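Local coordinates for dienelactone hydrolase (Anabaena variabilis, PDB 2O2G), which probably catalyses a hydrolysis reaction as an enzyme of the alpha/beta-hydrolase fold, at residues G20-K25 against A95-G100; N53-E58 against G205-V210; E79-L82 against H86-F89; V116-A121 against G126-A131; P195-S198 against E202-G205. All coordinates share one frame; numbering follows the deposited sequence.

Contact 1: G20-K25 against A95-G100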
# COMPACT_ATOMS: atom_id res chain seq x y z
N GLY A 20 5.60 2.85 -18.29
CA GLY A 20 5.61 2.36 -19.65
C GLY A 20 4.69 3.22 -20.48
O GLY A 20 4.77 4.46 -20.46
N GLU A 21 3.75 2.56 -21.13
CA GLU A 21 2.84 3.22 -22.04
C GLU A 21 1.71 3.98 -21.35
O GLU A 21 1.08 4.82 -22.00
CB GLU A 21 2.29 2.22 -23.08
CG GLU A 21 1.13 1.26 -22.67
CD GLU A 21 1.45 0.20 -21.60
OE1 GLU A 21 2.60 0.12 -21.08
OE2 GLU A 21 0.53 -0.59 -21.29
N VAL A 22 1.47 3.71 -20.05
CA VAL A 22 0.38 4.40 -19.32
C VAL A 22 0.83 5.51 -18.38
O VAL A 22 1.99 5.55 -17.93
CB VAL A 22 -0.52 3.43 -18.49
CG1 VAL A 22 -0.89 2.20 -19.30
CG2 VAL A 22 0.15 2.98 -17.23
N LYS A 23 -0.11 6.42 -18.11
CA LYS A 23 0.05 7.52 -17.17
C LYS A 23 -1.02 7.29 -16.09
O LYS A 23 -2.20 7.08 -16.40
CB LYS A 23 -0.19 8.88 -17.85
CG LYS A 23 0.62 9.12 -19.15
N LEU A 24 -0.59 7.33 -14.83
CA LEU A 24 -1.45 7.10 -13.68
C LEU A 24 -1.50 8.34 -12.83
O LEU A 24 -0.46 8.92 -12.54
CB LEU A 24 -0.87 6.00 -12.82
CG LEU A 24 -0.60 4.64 -13.45
CD1 LEU A 24 0.01 3.72 -12.38
CD2 LEU A 24 -1.92 4.04 -14.01
N LYS A 25 -2.69 8.73 -12.39
CA LYS A 25 -2.86 9.94 -11.61
C LYS A 25 -2.45 9.65 -10.18
O LYS A 25 -2.71 8.59 -9.59
CB LYS A 25 -4.29 10.46 -11.69
CG LYS A 25 -4.69 10.85 -13.13
CD LYS A 25 -6.01 11.57 -13.23
CE LYS A 25 -7.20 10.71 -13.28
NZ LYS A 25 -8.41 11.51 -13.63
N ALA A 95 0.26 -5.34 -9.53
CA ALA A 95 1.62 -5.33 -8.98
C ALA A 95 2.60 -4.69 -9.94
O ALA A 95 3.56 -3.99 -9.52
CB ALA A 95 2.08 -6.72 -8.63
N SER A 96 2.38 -4.89 -11.23
CA SER A 96 3.29 -4.30 -12.20
C SER A 96 3.11 -2.79 -12.15
O SER A 96 4.06 -2.06 -12.33
CB SER A 96 3.04 -4.79 -13.63
OG SER A 96 1.86 -4.19 -14.17
N ARG A 97 1.89 -2.33 -11.95
CA ARG A 97 1.65 -0.89 -11.88
C ARG A 97 2.32 -0.29 -10.68
O ARG A 97 2.90 0.78 -10.75
CB ARG A 97 0.13 -0.60 -11.88
CG ARG A 97 -0.55 -1.04 -13.17
CD ARG A 97 -0.12 -0.10 -14.28
NE ARG A 97 -0.57 -0.50 -15.58
CZ ARG A 97 -1.80 -0.35 -16.03
NH1 ARG A 97 -2.73 0.21 -15.28
NH2 ARG A 97 -2.09 -0.78 -17.23
N LEU A 98 2.27 -1.00 -9.57
CA LEU A 98 2.94 -0.55 -8.33
C LEU A 98 4.48 -0.55 -8.51
O LEU A 98 5.15 0.39 -8.08
CB LEU A 98 2.52 -1.47 -7.20
CG LEU A 98 2.64 -0.98 -5.76
CD1 LEU A 98 1.98 0.40 -5.59
CD2 LEU A 98 1.97 -2.02 -4.89
N VAL A 99 5.01 -1.57 -9.17
CA VAL A 99 6.45 -1.64 -9.48
C VAL A 99 6.81 -0.40 -10.33
O VAL A 99 7.84 0.21 -10.08
CB VAL A 99 6.83 -2.95 -10.24
CG1 VAL A 99 8.24 -2.91 -10.82
CG2 VAL A 99 6.67 -4.16 -9.33
N GLY A 100 5.97 -0.10 -11.33
CA GLY A 100 6.15 1.08 -12.21
C GLY A 100 6.16 2.39 -11.43
O GLY A 100 7.06 3.24 -11.63
O HOH W 1 0.16 -1.99 -19.10
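R97 reaches V22 and L24 by a bent route: CG stands anti to its carbonyl carbon, and a bend at chi2 (-71°) swings the chain off helix 91-107 toward strand 22-29. V22 answers with a chi1 of -46°, which sets CG2 between its backbone N and carbonyl carbon and both methyls against the guanidinium. V22 CG2 rests over one face of that group, nearer the rim than the middle, 3.9 Å from R97 NE, while V22 CG1 comes 3.8 Å from R97 NH2. The third touch is oblique, L24 CD2 lying 4.1 Å from R97 NH1. Both aliphatic side chains run at about a right angle to the arginine. At the edge of the group, in its plane, a water accepts from R97 NH2 at 3.2 Å and donates to E21 OE2 at 2.6 Å, bridging two groups whose charged atoms E21 OE2 and R97 NH2 stay 4.8 Å apart. R97 NH1 bonds to the carbonyl O of L72 and forms a salt bridge with E77, tying helix 91-107 to the region round helix 75-84. With a leucine in its place, the L72 carbonyl and the E77 carboxylate would probably lose their partner and the water its donor. The buried guanidinium thus does two jobs, one flat face packing against the methyls of V22 and its N-H groups going to carbonyl, carboxylate and water, so that the charge is probably balanced at the sheet-helix seam.

Contact 2: N53-E58 against G205-V210. With SO4 (sulfate ion), chain B.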
# COMPACT_ATOMS: atom_id res chain seq x y z
N ASN A 53 -7.81 5.48 2.66
CA ASN A 53 -6.40 5.70 2.39
C ASN A 53 -6.01 7.18 2.57
O ASN A 53 -4.90 7.47 2.98
CB ASN A 53 -6.03 5.16 1.01
CG ASN A 53 -6.28 3.62 0.89
OD1 ASN A 53 -6.34 2.89 1.89
ND2 ASN A 53 -6.42 3.15 -0.34
N ARG A 54 -6.90 8.11 2.27
CA ARG A 54 -6.59 9.53 2.48
C ARG A 54 -6.44 9.84 3.99
O ARG A 54 -5.53 10.59 4.40
CB ARG A 54 -7.64 10.43 1.85
CG ARG A 54 -7.49 10.61 0.32
CD ARG A 54 -8.37 11.74 -0.22
NE ARG A 54 -8.17 13.04 0.45
CZ ARG A 54 -7.29 13.99 0.09
NH1 ARG A 54 -6.45 13.81 -0.93
NH2 ARG A 54 -7.23 15.13 0.77
N TYR A 55 -7.34 9.28 4.81
CA TYR A 55 -7.22 9.41 6.27
C TYR A 55 -5.89 8.86 6.76
O TYR A 55 -5.16 9.52 7.48
CB TYR A 55 -8.38 8.69 7.00
CG TYR A 55 -8.16 8.72 8.49
CD1 TYR A 55 -8.36 9.90 9.23
CD2 TYR A 55 -7.67 7.59 9.16
CE1 TYR A 55 -8.12 9.94 10.59
CE2 TYR A 55 -7.43 7.61 10.51
CZ TYR A 55 -7.64 8.79 11.22
OH TYR A 55 -7.40 8.79 12.58
N VAL A 56 -5.56 7.61 6.39
CA VAL A 56 -4.30 7.04 6.79
C VAL A 56 -3.12 7.93 6.31
O VAL A 56 -2.19 8.17 7.05
CB VAL A 56 -4.09 5.57 6.27
CG1 VAL A 56 -2.75 5.07 6.65
CG2 VAL A 56 -5.15 4.63 6.84
N ALA A 57 -3.19 8.42 5.06
CA ALA A 57 -2.14 9.22 4.49
C ALA A 57 -1.91 10.47 5.30
O ALA A 57 -0.77 10.83 5.53
CB ALA A 57 -2.44 9.56 3.04
N GLU A 58 -2.99 11.11 5.73
CA GLU A 58 -2.90 12.33 6.54
C GLU A 58 -2.26 12.03 7.88
O GLU A 58 -1.60 12.88 8.45
CB GLU A 58 -4.30 12.96 6.67
CG GLU A 58 -4.74 13.56 5.32
CD GLU A 58 -6.26 13.72 5.07
OE1 GLU A 58 -7.09 13.16 5.85
OE2 GLU A 58 -6.62 14.37 4.05
N GLY A 205 -12.93 3.97 15.79
CA GLY A 205 -11.55 3.80 16.24
C GLY A 205 -10.73 2.78 15.49
O GLY A 205 -9.52 2.80 15.60
N ALA A 206 -11.37 1.91 14.71
CA ALA A 206 -10.63 0.88 13.97
C ALA A 206 -9.64 1.46 12.97
O ALA A 206 -8.48 1.07 12.99
CB ALA A 206 -11.60 -0.12 13.28
N LEU A 207 -10.10 2.36 12.09
CA LEU A 207 -9.23 2.94 11.06
C LEU A 207 -8.11 3.74 11.66
O LEU A 207 -6.97 3.66 11.19
CB LEU A 207 -10.01 3.78 10.05
CG LEU A 207 -9.25 4.16 8.77
CD1 LEU A 207 -8.94 2.92 7.97
CD2 LEU A 207 -10.08 5.13 7.92
N THR A 208 -8.39 4.45 12.75
CA THR A 208 -7.37 5.19 13.44
C THR A 208 -6.24 4.24 13.90
O THR A 208 -5.07 4.55 13.72
CB THR A 208 -7.96 5.98 14.59
OG1 THR A 208 -8.86 6.95 14.04
CG2 THR A 208 -6.88 6.68 15.40
N ALA A 209 -6.61 3.11 14.49
CA ALA A 209 -5.64 2.11 14.92
C ALA A 209 -4.82 1.61 13.75
O ALA A 209 -3.63 1.40 13.87
CB ALA A 209 -6.35 0.93 15.60
N VAL A 210 -5.45 1.36 12.62
CA VAL A 210 -4.71 0.95 11.45
C VAL A 210 -3.64 2.00 11.11
O VAL A 210 -2.48 1.66 10.86
CB VAL A 210 -5.63 0.70 10.24
CG1 VAL A 210 -4.81 0.52 8.97
CG2 VAL A 210 -6.48 -0.50 10.51
S SO4 B . -9.80 0.95 -0.07
O1 SO4 B . -8.63 1.22 -0.90
O2 SO4 B . -10.90 1.59 -0.73
O3 SO4 B . -9.59 1.65 1.18
O4 SO4 B . -10.02 -0.47 0.15
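The Y55 ring meets L207 and T208 obliquely along its CD2-CE2 side. L207 CD2 lies 3.7 Å from Y55 CD2, and the two side chains lie alongside, pointing opposite ways. Farther out, T208 CA sits 3.8 Å from Y55 CE2, and the phenol oxygen ends in a hydrogen bond: Y55 OH and T208 OG1 are 2.8 Å apart, and either could be the donor. Y55 gets there because CG stands anti to its backbone N (chi1 174°), sending the ring out toward the first turn of helix 206-221. V56 CG2 adds a looser apolar contact, 4.3 Å from L207 CD1. A leucine in place of Y55 would probably leave T208 OG1 without its hydroxyl mate and open a gap beside L207. At the start of segment 53-58 the N53 amide gives a weak bond from ND2 to O1 of a sulfate, 3.0 Å away, an ion probably from the crystallisation liquor that G43, S46, S50, R52 and R145 also hold. The two short helical segments cross at -49°, with axes 9.7 Å apart. Their inner sides reach the central sheet together: V56 and V210 both lean on F119 of strand 115-121, V56 and A57 also touch F40 of strand 36-41, and A57 packs on strand 66-70.

Contact 3: E79-L82 against H86-F89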
# COMPACT_ATOMS: atom_id res chain seq x y z
N GLU A 79 -12.98 3.46 -16.38
CA GLU A 79 -14.31 3.50 -17.02
C GLU A 79 -14.75 2.13 -17.59
O GLU A 79 -15.94 1.76 -17.53
CB GLU A 79 -14.35 4.53 -18.15
CG GLU A 79 -14.18 5.96 -17.72
N ILE A 80 -13.82 1.38 -18.17
CA ILE A 80 -14.19 0.09 -18.78
C ILE A 80 -14.41 -0.94 -17.68
O ILE A 80 -15.38 -1.67 -17.72
CB ILE A 80 -13.09 -0.42 -19.76
CG1 ILE A 80 -12.92 0.58 -20.90
CG2 ILE A 80 -13.41 -1.83 -20.27
CD1 ILE A 80 -11.61 0.42 -21.65
N ASP A 81 -13.49 -0.96 -16.72
CA ASP A 81 -13.49 -1.89 -15.60
C ASP A 81 -14.71 -1.71 -14.70
O ASP A 81 -15.12 -2.64 -14.01
CB ASP A 81 -12.23 -1.73 -14.77
CG ASP A 81 -12.17 -2.69 -13.61
OD1 ASP A 81 -11.90 -3.88 -13.84
OD2 ASP A 81 -12.39 -2.25 -12.47
N LEU A 82 -15.26 -0.50 -14.68
CA LEU A 82 -16.47 -0.25 -13.90
C LEU A 82 -17.58 -1.19 -14.38
O LEU A 82 -18.41 -1.60 -13.59
CB LEU A 82 -16.88 1.23 -14.01
CG LEU A 82 -18.07 1.75 -13.20
CD1 LEU A 82 -17.73 1.86 -11.74
CD2 LEU A 82 -18.49 3.09 -13.75
N HIS A 86 -12.73 -6.56 -15.36
CA HIS A 86 -11.72 -7.47 -15.92
C HIS A 86 -10.29 -7.10 -15.52
O HIS A 86 -9.36 -7.87 -15.83
CB HIS A 86 -11.86 -7.65 -17.44
CG HIS A 86 -11.22 -6.57 -18.24
ND1 HIS A 86 -11.74 -5.30 -18.33
CD2 HIS A 86 -10.10 -6.58 -19.02
CE1 HIS A 86 -10.96 -4.56 -19.10
NE2 HIS A 86 -9.96 -5.31 -19.53
N LEU A 87 -10.11 -5.94 -14.90
CA LEU A 87 -8.80 -5.46 -14.45
C LEU A 87 -8.62 -5.35 -12.95
O LEU A 87 -7.52 -5.56 -12.43
CB LEU A 87 -8.50 -4.07 -15.04
CG LEU A 87 -8.48 -3.99 -16.57
CD1 LEU A 87 -8.33 -2.54 -16.98
CD2 LEU A 87 -7.34 -4.84 -17.15
N ARG A 88 -9.69 -5.01 -12.24
CA ARG A 88 -9.57 -4.73 -10.80
C ARG A 88 -9.09 -5.91 -9.90
O ARG A 88 -8.66 -5.69 -8.79
CB ARG A 88 -10.89 -4.20 -10.23
CG ARG A 88 -12.05 -5.18 -10.24
CD ARG A 88 -13.32 -4.63 -9.63
NE ARG A 88 -13.80 -3.49 -10.41
CZ ARG A 88 -14.81 -2.72 -10.04
NH1 ARG A 88 -15.50 -2.99 -8.94
NH2 ARG A 88 -15.18 -1.69 -10.79
N PHE A 89 -9.22 -7.15 -10.34
CA PHE A 89 -8.73 -8.26 -9.51
C PHE A 89 -7.47 -8.90 -10.10
O PHE A 89 -7.02 -9.93 -9.60
CB PHE A 89 -9.82 -9.33 -9.33
CG PHE A 89 -11.15 -8.79 -8.90
CD1 PHE A 89 -11.26 -8.07 -7.70
CD2 PHE A 89 -12.27 -8.96 -9.69
CE1 PHE A 89 -12.45 -7.53 -7.32
CE2 PHE A 89 -13.49 -8.45 -9.29
CZ PHE A 89 -13.57 -7.72 -8.11
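The loop linking helix 75-84 to helix 91-107 folds back on the helix it leaves, and D81 of that helix gathers L87 and R88 round one carboxylate. D81 OD1 takes two backbone N-H groups: L87 N at 2.9 Å, arriving nearly along the C-O bond, and R88 N at 3.0 Å, from above the carboxylate plane. Both come from the same face. The other oxygen serves the R88 side chain, with R88 NE donating to D81 OD2 at 2.8 Å in a salt bridge, on its syn side but tilted out of the carboxylate plane, the oxygen close to the guanidinium plane. Carboxylate and guanidinium are turned 39° apart, and R88 NH2 adds only weak bonds to D81 OD2 and D81 O. CG between backbone N and carbonyl carbon (chi1 66°) and a bend at chi3 bring the guanidinium edge round to the acid. Beside this, I80 CG2 touches H86 CE1 at 3.9 Å, while H86 ND1 is bonded to T84. D81 is buried although the contact lies at the surface, so its charge is probably offset by R88. The arrangement is a short helix-loop-helix connection of the alpha/beta-hydrolase fold, its loop held by an acidic side chain accepting from consecutive main-chain N-H groups.

Contact 4: V116-A121 against G126-A131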
# COMPACT_ATOMS: atom_id res chain seq x y z
N VAL A 116 11.21 3.93 0.04
CA VAL A 116 9.88 3.50 -0.32
C VAL A 116 9.33 2.40 0.55
O VAL A 116 9.99 1.40 0.81
CB VAL A 116 9.76 3.07 -1.79
CG1 VAL A 116 8.35 2.56 -2.09
CG2 VAL A 116 10.11 4.24 -2.74
N GLY A 117 8.08 2.60 0.99
CA GLY A 117 7.31 1.59 1.70
C GLY A 117 5.95 1.45 1.01
O GLY A 117 5.49 2.37 0.35
N TYR A 118 5.27 0.32 1.20
CA TYR A 118 3.97 0.12 0.59
C TYR A 118 2.87 -0.04 1.64
O TYR A 118 3.07 -0.70 2.71
CB TYR A 118 3.92 -1.13 -0.29
CG TYR A 118 4.79 -1.21 -1.53
CD1 TYR A 118 5.21 -0.10 -2.23
CD2 TYR A 118 5.08 -2.45 -2.07
CE1 TYR A 118 5.97 -0.23 -3.38
CE2 TYR A 118 5.81 -2.60 -3.23
CZ TYR A 118 6.25 -1.50 -3.89
OH TYR A 118 6.99 -1.72 -5.03
N PHE A 119 1.74 0.59 1.36
CA PHE A 119 0.53 0.42 2.17
C PHE A 119 -0.49 -0.14 1.22
O PHE A 119 -1.00 0.59 0.37
CB PHE A 119 0.05 1.70 2.84
CG PHE A 119 -1.18 1.50 3.71
CD1 PHE A 119 -2.46 1.46 3.16
CD2 PHE A 119 -1.05 1.31 5.08
CE1 PHE A 119 -3.60 1.25 3.99
CE2 PHE A 119 -2.19 1.06 5.90
CZ PHE A 119 -3.44 1.04 5.37
N GLY A 120 -0.80 -1.43 1.36
CA GLY A 120 -1.72 -2.07 0.47
C GLY A 120 -3.03 -2.34 1.17
O GLY A 120 -3.02 -2.97 2.21
N ALA A 121 -4.14 -1.89 0.57
CA ALA A 121 -5.47 -2.02 1.17
C ALA A 121 -6.29 -3.12 0.48
O ALA A 121 -6.42 -3.13 -0.76
CB ALA A 121 -6.21 -0.71 1.09
N GLY A 126 -2.04 -7.96 -1.37
CA GLY A 126 -1.39 -8.97 -2.18
C GLY A 126 -0.54 -8.36 -3.29
O GLY A 126 0.58 -8.83 -3.55
N ALA A 127 -1.08 -7.32 -3.93
CA ALA A 127 -0.38 -6.67 -5.02
C ALA A 127 0.93 -6.05 -4.51
O ALA A 127 1.95 -6.17 -5.17
CB ALA A 127 -1.27 -5.65 -5.66
N ALA A 128 0.87 -5.46 -3.31
CA ALA A 128 2.01 -4.84 -2.66
C ALA A 128 3.09 -5.87 -2.39
O ALA A 128 4.28 -5.57 -2.61
CB ALA A 128 1.60 -4.22 -1.35
N LEU A 129 2.70 -7.06 -1.90
CA LEU A 129 3.68 -8.09 -1.61
C LEU A 129 4.30 -8.62 -2.88
O LEU A 129 5.49 -8.92 -2.89
CB LEU A 129 3.09 -9.23 -0.77
CG LEU A 129 2.73 -8.70 0.63
CD1 LEU A 129 1.69 -9.57 1.27
CD2 LEU A 129 3.97 -8.55 1.53
N VAL A 130 3.51 -8.76 -3.95
CA VAL A 130 4.07 -9.26 -5.22
C VAL A 130 5.08 -8.26 -5.78
O VAL A 130 6.15 -8.64 -6.26
CB VAL A 130 2.98 -9.61 -6.27
CG1 VAL A 130 3.61 -10.02 -7.61
CG2 VAL A 130 2.09 -10.73 -5.76
N ALA A 131 4.75 -6.97 -5.71
CA ALA A 131 5.64 -5.91 -6.15
C ALA A 131 6.94 -5.83 -5.30
O ALA A 131 8.03 -5.65 -5.85
CB ALA A 131 4.91 -4.56 -6.11
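Y118 packs on A128 and A131 inside the beta-alpha-beta unit of strand 115-121, helix 123-134 and strand 139-145, at the heart of the alpha/beta-hydrolase fold. From the strand its CB sets out toward the helix and meets A128 CB at 4.0 Å. The ring then passes the helix with its CD2 corner leading: the carbonyl O of A128 lies near the ring plane, at the edge, 3.3 Å from Y118 CD2. One atom on, Y118 CE2 presses on A131 CB at 3.6 Å, a methyl that approaches obliquely. At the tip Y118 OH is still beside the same methyl, 3.7 Å from A131 CB, and its polar need is met by a hydrogen bond with T102 of helix 91-107. The ring is laid along the helix by a chi1 of -64°, with CG anti to the carbonyl carbon. Strand and helix segments run roughly antiparallel, 148° between their directions and 7.5 Å between their axes. That closeness rests on small residues, the helix presenting alanines, with no bulky side chain, to this ring, and A131 also meeting V99 of helix 91-107. Two residues on from Y118 stands G120, which fits the first glycine of a GxSxG nucleophile elbow, a pattern consistent with the family. There a side chain would find no room, for a beta carbon built on G120 would fall about 3.1 Å from A128 CB. As it is, G120 CA itself lies 4.4 Å from A128 CB.

Contact 5: P195-S198 against E202-G205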
# COMPACT_ATOMS: atom_id res chain seq x y z
N PRO A 195 -9.21 -5.61 17.48
CA PRO A 195 -10.40 -6.30 17.97
C PRO A 195 -11.71 -5.68 17.52
O PRO A 195 -11.82 -4.46 17.43
CB PRO A 195 -10.28 -6.21 19.48
CG PRO A 195 -9.32 -5.10 19.75
CD PRO A 195 -8.39 -5.09 18.60
N ARG A 196 -12.68 -6.54 17.21
CA ARG A 196 -14.03 -6.11 16.85
C ARG A 196 -14.08 -5.09 15.72
O ARG A 196 -14.83 -4.13 15.79
CB ARG A 196 -14.74 -5.56 18.08
CG ARG A 196 -14.81 -6.53 19.25
CD ARG A 196 -15.56 -5.94 20.43
NE ARG A 196 -15.02 -4.63 20.83
CZ ARG A 196 -13.86 -4.42 21.46
NH1 ARG A 196 -13.02 -5.41 21.76
NH2 ARG A 196 -13.50 -3.18 21.77
N ALA A 197 -13.23 -5.28 14.72
CA ALA A 197 -13.22 -4.47 13.51
C ALA A 197 -13.58 -5.44 12.37
O ALA A 197 -13.14 -6.59 12.38
CB ALA A 197 -11.85 -3.87 13.27
N SER A 198 -14.37 -4.96 11.41
CA SER A 198 -14.76 -5.80 10.24
C SER A 198 -13.85 -5.53 9.02
O SER A 198 -12.85 -4.84 9.14
CB SER A 198 -16.25 -5.62 9.94
OG SER A 198 -16.59 -4.26 9.91
N GLU A 202 -14.46 -0.19 9.67
CA GLU A 202 -15.44 0.87 9.75
C GLU A 202 -15.92 1.21 11.15
O GLU A 202 -16.45 2.27 11.36
CB GLU A 202 -16.64 0.52 8.89
CG GLU A 202 -16.36 0.61 7.41
CD GLU A 202 -17.48 0.02 6.58
OE1 GLU A 202 -17.89 -1.13 6.88
OE2 GLU A 202 -17.91 0.68 5.61
N GLU A 203 -15.72 0.32 12.10
CA GLU A 203 -16.18 0.55 13.46
C GLU A 203 -15.41 1.71 14.12
O GLU A 203 -14.30 2.00 13.75
CB GLU A 203 -16.06 -0.71 14.31
CG GLU A 203 -16.94 -1.89 13.86
CD GLU A 203 -16.46 -2.58 12.57
OE1 GLU A 203 -15.33 -2.31 12.04
OE2 GLU A 203 -17.20 -3.45 12.08
N PRO A 204 -16.02 2.39 15.10
CA PRO A 204 -15.32 3.51 15.70
C PRO A 204 -13.91 3.15 16.16
O PRO A 204 -13.74 2.13 16.81
CB PRO A 204 -16.18 3.84 16.93
CG PRO A 204 -17.53 3.42 16.55
CD PRO A 204 -17.34 2.19 15.71
N GLY A 205 -12.93 3.97 15.79
CA GLY A 205 -11.55 3.80 16.24
C GLY A 205 -10.73 2.78 15.49
O GLY A 205 -9.52 2.80 15.60
O HOH W 2 -16.00 -3.00 7.37
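E203 turns its carboxylate to S198, the acid reaching across from one limb of the loop to the backbone and hydroxyl of the other. Its chain leaves CB with CG anti to the carbonyl carbon and bends at chi2 (73°), which brings both oxygens to the serine. S198 N donates to E203 OE1 at 2.9 Å in a nearly straight bond, an N-H...O angle of 166°, and approaches from above the carboxylate plane, 41° out of it. S198 OG, set between its own backbone N and carbonyl carbon, faces the second oxygen. The modelled separation of S198 OG and E203 OE2 is only 2.4 Å, so the hydroxyl appears to donate to it, but the length is too short to be trusted. The main chain also packs against the glutamate: E203 CG is 3.6 Å from R196 O, and the oxygen E203 OE1 comes 3.4 Å from A197 CA. This is the loop between strand 189-194 and helix 206-221, where an alpha/beta hydrolase normally carries its catalytic histidine. H199, next after S198, is consistent with that role in a Ser-His-Asp triad with S122 and D171, and the grip of E203 on S198 probably helps to shape the histidine loop. Y170, beside D171, touches both R196 and E203 and is backbone hydrogen-bonded to A197. A water donates to S198 OG at 2.9 Å and to E202 OE1 at 2.7 Å, joining the serine to E202.

Overall arrangement
Contacts 1 and 4 include strands of the one mixed sheet, contact 2 packs on it, and contacts 3 and 5 lie in connections further out. Central contact 4 touches two others: helix 91-107 of contact 1 packs on its helix 123-134, and its F119 meets N53, V56 and V210 of contact 2. Contacts 1 and 2 lie on opposite sides of the chain's centre, 25 Å apart between centres. Along the chain contact 3 is nested inside contact 1, which closes before contact 4 opens; contacts 3 and 4 are nested inside contact 2, and contact 5, sharing G205 with it, comes last. Contact 4 holds G120 of the probable elbow and contact 5 brackets the probable histidine, 23 Å apart between centres.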